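Local atomic coordinates of NalP translocator (Neisseria meningitidis, PDB entry 1UYN), a protein that forms the outer-membrane beta-barrel through which the protease passenger domain of an autotransporter is translocated to the bacterial cell surface. Residues A285-A290 with G296-R301; A19-M24 with T104-L109. All blocks are in the same frame, centred on the assembly; numbering follows the deposited sequence.

Contact 1 (A285-A290 with G296-R301); sequences ARYSYA and GNHSGR
Arg-286 and Arg-301 run side by side from neighbouring strands, their guanidinium planes only 8° apart. The two groups do not stack squarely: Arg-286 CD lies over one face of the Arg-301 guanidinium, beside CZ and NH2. The like charges share an anion, Asp-34 of helix 12-34, which forms a salt bridge with Arg-286 and a long, weak ion pair with Arg-301. On the same face, turned to the barrel interior, Ser-288 and Ser-299 meet through their CB atoms at 4.0 Å, while Asp-52 accepts hydrogen bonds from Ser-299 OG and Asn-297 ND2. Strands 281-292 and 295-307 form the last antiparallel hairpin of the 12-stranded autotransporter barrel, with Ser-288 and Ser-299 as a hydrogen-bonded pair (Ser-299 N to Ser-288 O, 2.8 Å). On the outer face Tyr-289 turns a ring edge to the face of His-298, centroids 5.4 Å apart and planes at 63°, with CD1 above the centre of the imidazole. Tyr-287 lies alongside His-298 and brings OH to the imidazole edge; His-298 ND1 is hydrogen-bonded to Gly-53 O of strand 43-57. With CG anti to the backbone N (chi1 179°), Tyr-289 leans across the neighbouring strand, its OH 3.5 Å from Gly-296 CA.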
loop_
_atom_site.group_PDB
_atom_site.type_symbol
_atom_site.label_atom_id
_atom_site.label_comp_id
_atom_site.label_asym_id
_atom_site.label_seq_id
_atom_site.Cartn_x
_atom_site.Cartn_y
_atom_site.Cartn_z
ATOM N N ALA A 285 11.344 -4.685 -10.983
ATOM C CA ALA A 285 11.678 -3.335 -10.530
ATOM C C ALA A 285 10.490 -2.393 -10.786
ATOM O O ALA A 285 9.999 -2.283 -11.882
ATOM C CB ALA A 285 12.924 -2.841 -11.250
ATOM N N ARG A 286 10.030 -1.697 -9.771
ATOM C CA ARG A 286 8.977 -0.719 -9.952
ATOM C C ARG A 286 9.324 0.537 -9.198
ATOM O O ARG A 286 9.780 0.451 -8.095
ATOM C CB ARG A 286 7.680 -1.296 -9.440
ATOM C CG ARG A 286 6.830 -1.867 -10.537
ATOM C CD ARG A 286 5.532 -2.372 -10.071
ATOM N NE ARG A 286 4.395 -1.529 -10.465
ATOM C CZ ARG A 286 3.492 -1.879 -11.395
ATOM N NH1 ARG A 286 3.608 -3.028 -12.069
ATOM N NH2 ARG A 286 2.485 -1.062 -11.683
ATOM N N TYR A 287 9.160 1.694 -9.805
ATOM C CA TYR A 287 9.211 2.939 -9.091
ATOM C C TYR A 287 7.969 3.744 -9.466
ATOM O O TYR A 287 7.474 3.661 -10.580
ATOM C CB TYR A 287 10.483 3.722 -9.424
ATOM C CG TYR A 287 10.382 5.137 -8.905
ATOM C CD1 TYR A 287 10.675 5.427 -7.559
ATOM C CD2 TYR A 287 9.877 6.170 -9.722
ATOM C CE1 TYR A 287 10.530 6.705 -7.068
ATOM C CE2 TYR A 287 9.731 7.446 -9.238
ATOM C CZ TYR A 287 10.064 7.716 -7.912
ATOM O OH TYR A 287 9.926 8.998 -7.434
ATOM N N SER A 288 7.507 4.552 -8.525
ATOM C CA SER A 288 6.224 5.244 -8.563
ATOM C C SER A 288 6.320 6.558 -7.763
ATOM O O SER A 288 6.892 6.591 -6.672
ATOM C CB SER A 288 5.166 4.372 -7.879
ATOM O OG SER A 288 3.910 4.565 -8.505
ATOM N N TYR A 289 5.745 7.635 -8.285
ATOM C CA TYR A 289 5.544 8.847 -7.506
ATOM C C TYR A 289 4.063 9.205 -7.396
ATOM O O TYR A 289 3.417 9.365 -8.416
ATOM C CB TYR A 289 6.262 10.002 -8.210
ATOM C CG TYR A 289 6.084 11.290 -7.466
ATOM C CD1 TYR A 289 6.741 11.501 -6.241
ATOM C CD2 TYR A 289 5.236 12.278 -7.954
ATOM C CE1 TYR A 289 6.577 12.679 -5.521
ATOM C CE2 TYR A 289 5.047 13.477 -7.237
ATOM C CZ TYR A 289 5.732 13.667 -6.037
ATOM O OH TYR A 289 5.559 14.839 -5.361
ATOM N N ALA A 290 3.542 9.402 -6.196
ATOM C CA ALA A 290 2.188 9.941 -5.997
ATOM C C ALA A 290 2.232 11.412 -5.564
ATOM O O ALA A 290 2.993 11.746 -4.653
ATOM C CB ALA A 290 1.485 9.169 -4.968
ATOM N N GLY A 296 3.270 14.148 -1.384
ATOM C CA GLY A 296 4.207 13.596 -2.342
ATOM C C GLY A 296 4.867 12.374 -1.760
ATOM O O GLY A 296 5.393 12.436 -0.678
ATOM N N ASN A 297 4.849 11.266 -2.480
ATOM C CA ASN A 297 5.416 10.021 -2.002
ATOM C C ASN A 297 6.188 9.331 -3.077
ATOM O O ASN A 297 5.662 9.119 -4.123
ATOM C CB ASN A 297 4.301 9.082 -1.528
ATOM C CG ASN A 297 4.844 7.901 -0.735
ATOM O OD1 ASN A 297 5.280 8.063 0.437
ATOM N ND2 ASN A 297 4.859 6.713 -1.363
ATOM N N HIS A 298 7.430 8.964 -2.813
ATOM C CA HIS A 298 8.195 8.055 -3.683
ATOM C C HIS A 298 7.957 6.625 -3.211
ATOM O O HIS A 298 8.161 6.328 -2.079
ATOM C CB HIS A 298 9.703 8.355 -3.622
ATOM C CG HIS A 298 10.043 9.779 -3.878
ATOM N ND1 HIS A 298 9.825 10.767 -2.946
ATOM C CD2 HIS A 298 10.594 10.389 -4.951
ATOM C CE1 HIS A 298 10.214 11.930 -3.438
ATOM N NE2 HIS A 298 10.692 11.727 -4.651
ATOM N N SER A 299 7.502 5.753 -4.097
ATOM C CA SER A 299 7.360 4.298 -3.833
ATOM C C SER A 299 8.259 3.522 -4.777
ATOM O O SER A 299 8.269 3.770 -5.979
ATOM C CB SER A 299 5.917 3.841 -4.037
ATOM O OG SER A 299 5.670 2.682 -3.264
ATOM N N GLY A 300 9.046 2.608 -4.228
ATOM C CA GLY A 300 9.964 1.773 -5.017
ATOM C C GLY A 300 9.706 0.307 -4.733
ATOM O O GLY A 300 9.032 -0.004 -3.791
ATOM N N ARG A 301 10.255 -0.605 -5.505
ATOM C CA ARG A 301 9.963 -2.034 -5.290
ATOM C C ARG A 301 10.917 -2.913 -6.087
ATOM O O ARG A 301 11.105 -2.672 -7.272
ATOM C CB ARG A 301 8.540 -2.356 -5.720
ATOM C CG ARG A 301 7.817 -3.198 -4.761
ATOM C CD ARG A 301 6.754 -4.043 -5.381
ATOM N NE ARG A 301 5.677 -3.222 -5.932
ATOM C CZ ARG A 301 4.917 -3.533 -6.995
ATOM N NH1 ARG A 301 5.077 -4.671 -7.677
ATOM N NH2 ARG A 301 3.963 -2.680 -7.369
#

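Contact 2 (A19-M24 with T104-L109); sequences AAHADM and TDSISL
His-21 reaches from the helix to the barrel wall and meets Thr-104 and Ser-106, two residues whose side chains point into the lumen from alternate positions of strand 104-109. The closest approach is between His-21 CE1 and Ser-106 CB, at 3.4 Å. The Ser-106 hydroxyl stays near the same corner of the ring, with OG 3.6 Å from His-21 CE1. Two residues back, on the same face of the strand, the methyl group of Thr-104 meets the adjoining ND1-CG side of the imidazole, its CG2 lying 3.7 Å from His-21 ND1. Thr-104 and His-21 cross at about a right angle, and both strand side chains approach the ring obliquely.

The torsions explain this division. CG of His-21 is anti to the backbone N (chi1 173°), which carries the imidazole out from the helix to the wall. In Thr-104 the methyl branch takes the position anti to its own N and faces the ring, whereas OG1 is engaged in a hydrogen bond with Asn-134.

Further out, Tyr-132 also meets the His-21 ring, their planes at about 40°. Backbone hydrogen bonds to Ser-93 and Gly-91 hold Thr-104 and Ser-106 in the sheet. Asp-23 ties the helix to the wall by a salt bridge to Arg-266 of strand 265-278, and its other oxygen bridges Arg-27, one turn on in the same helix. Farther along, Gln-25 of the helix is hydrogen-bonded to Ser-108 OG on this strand. Helix 12-34 runs through the pore of the translocator barrel, and here it rests on the wall at strand 100-117.

Between the two segments the contact is van der Waals packing, burying 126 Å². With a methyl and a CB against the imidazole, it helps set the position of the ring by shape rather than by directional polar bonding.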
loop_
_atom_site.group_PDB
_atom_site.type_symbol
_atom_site.label_atom_id
_atom_site.label_comp_id
_atom_site.label_asym_id
_atom_site.label_seq_id
_atom_site.Cartn_x
_atom_site.Cartn_y
_atom_site.Cartn_z
ATOM N N ALA A 19 -2.758 7.457 9.657
ATOM C CA ALA A 19 -2.951 7.854 8.249
ATOM C C ALA A 19 -1.782 7.412 7.343
ATOM O O ALA A 19 -2.007 6.928 6.225
ATOM C CB ALA A 19 -3.106 9.363 8.160
ATOM N N ALA A 20 -0.545 7.613 7.822
ATOM C CA ALA A 20 0.652 7.215 7.074
ATOM C C ALA A 20 0.710 5.716 6.833
ATOM O O ALA A 20 1.150 5.287 5.786
ATOM C CB ALA A 20 1.913 7.669 7.791
ATOM N N HIS A 21 0.245 4.933 7.802
ATOM C CA HIS A 21 0.202 3.478 7.675
ATOM C C HIS A 21 -0.845 3.013 6.641
ATOM O O HIS A 21 -0.528 2.222 5.741
ATOM C CB HIS A 21 -0.085 2.806 9.016
ATOM C CG HIS A 21 -0.311 1.338 8.898
ATOM N ND1 HIS A 21 0.685 0.463 8.542
ATOM C CD2 HIS A 21 -1.433 0.597 9.011
ATOM C CE1 HIS A 21 0.197 -0.762 8.488
ATOM N NE2 HIS A 21 -1.088 -0.709 8.769
ATOM N N ALA A 22 -2.082 3.486 6.785
ATOM C CA ALA A 22 -3.142 3.224 5.789
ATOM C C ALA A 22 -2.735 3.523 4.347
ATOM O O ALA A 22 -3.149 2.841 3.397
ATOM C CB ALA A 22 -4.415 4.027 6.122
ATOM N N ASP A 23 -1.970 4.594 4.194
ATOM C CA ASP A 23 -1.582 5.105 2.886
ATOM C C ASP A 23 -0.553 4.146 2.316
ATOM O O ASP A 23 -0.640 3.751 1.163
ATOM C CB ASP A 23 -1.009 6.483 3.073
ATOM C CG ASP A 23 -0.685 7.159 1.786
ATOM O OD1 ASP A 23 -1.616 7.590 1.095
ATOM O OD2 ASP A 23 0.474 7.367 1.416
ATOM N N MET A 24 0.392 3.726 3.148
ATOM C CA MET A 24 1.358 2.717 2.749
ATOM C C MET A 24 0.713 1.417 2.404
ATOM O O MET A 24 1.128 0.777 1.449
ATOM C CB MET A 24 2.419 2.490 3.826
ATOM C CG MET A 24 3.710 3.264 3.532
ATOM S SD MET A 24 4.747 3.500 4.946
ATOM C CE MET A 24 5.295 5.135 4.645
ATOM N N THR A 104 5.699 2.541 13.188
ATOM C CA THR A 104 4.676 1.553 12.937
ATOM C C THR A 104 5.291 0.222 12.522
ATOM O O THR A 104 6.024 0.130 11.515
ATOM C CB THR A 104 3.770 2.018 11.764
ATOM O OG1 THR A 104 3.229 3.337 11.998
ATOM C CG2 THR A 104 2.534 1.130 11.644
ATOM N N ASP A 105 4.920 -0.827 13.242
ATOM C CA ASP A 105 5.165 -2.180 12.809
ATOM C C ASP A 105 3.916 -2.799 12.322
ATOM O O ASP A 105 2.857 -2.614 12.903
ATOM C CB ASP A 105 5.657 -2.999 13.973
ATOM C CG ASP A 105 6.983 -2.608 14.362
ATOM O OD1 ASP A 105 7.717 -1.979 13.555
ATOM O OD2 ASP A 105 7.393 -2.883 15.459
ATOM N N SER A 106 4.009 -3.587 11.270
ATOM C CA SER A 106 2.773 -4.155 10.755
ATOM C C SER A 106 2.912 -5.529 10.189
ATOM O O SER A 106 3.966 -5.947 9.686
ATOM C CB SER A 106 2.148 -3.216 9.746
ATOM O OG SER A 106 3.069 -2.928 8.694
ATOM N N ILE A 107 1.844 -6.278 10.360
ATOM C CA ILE A 107 1.782 -7.620 9.802
ATOM C C ILE A 107 0.483 -7.770 9.098
ATOM O O ILE A 107 -0.553 -7.606 9.688
ATOM C CB ILE A 107 2.002 -8.705 10.864
ATOM C CG1 ILE A 107 3.444 -8.566 11.387
ATOM C CG2 ILE A 107 1.792 -10.091 10.238
ATOM C CD1 ILE A 107 3.847 -9.508 12.557
ATOM N N SER A 108 0.577 -8.138 7.830
ATOM C CA SER A 108 -0.565 -8.139 6.947
ATOM C C SER A 108 -0.549 -9.309 6.022
ATOM O O SER A 108 0.503 -9.663 5.464
ATOM C CB SER A 108 -0.549 -6.880 6.087
ATOM O OG SER A 108 -0.556 -5.723 6.881
ATOM N N LEU A 109 -1.740 -9.862 5.834
ATOM C CA LEU A 109 -2.018 -10.832 4.823
ATOM C C LEU A 109 -2.766 -10.154 3.679
ATOM O O LEU A 109 -3.757 -9.493 3.879
ATOM C CB LEU A 109 -2.883 -11.900 5.402
ATOM C CG LEU A 109 -3.520 -12.801 4.347
ATOM C CD1 LEU A 109 -2.473 -13.614 3.529
ATOM C CD2 LEU A 109 -4.516 -13.736 5.071
#

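From the N terminus the chain first runs through helix 12-34 inside the barrel, then builds the wall strand by strand. Contact 2 closes a loop of 79 residues, bringing the helix against strand 100-117, the fourth of twelve. Contact 1 opens only after contact 2 has closed and spans just five residues, at the hairpin of the last two strands; the two are in series, neither nested nor crossed. Their centres lie 16 Å apart and their nearest atoms about 5 Å, without touching. Contact 1 is local pairing within the wall, contact 2 links wall and plug, and helix 12-34 relates them, because its residues also reach the inner face of 296-301.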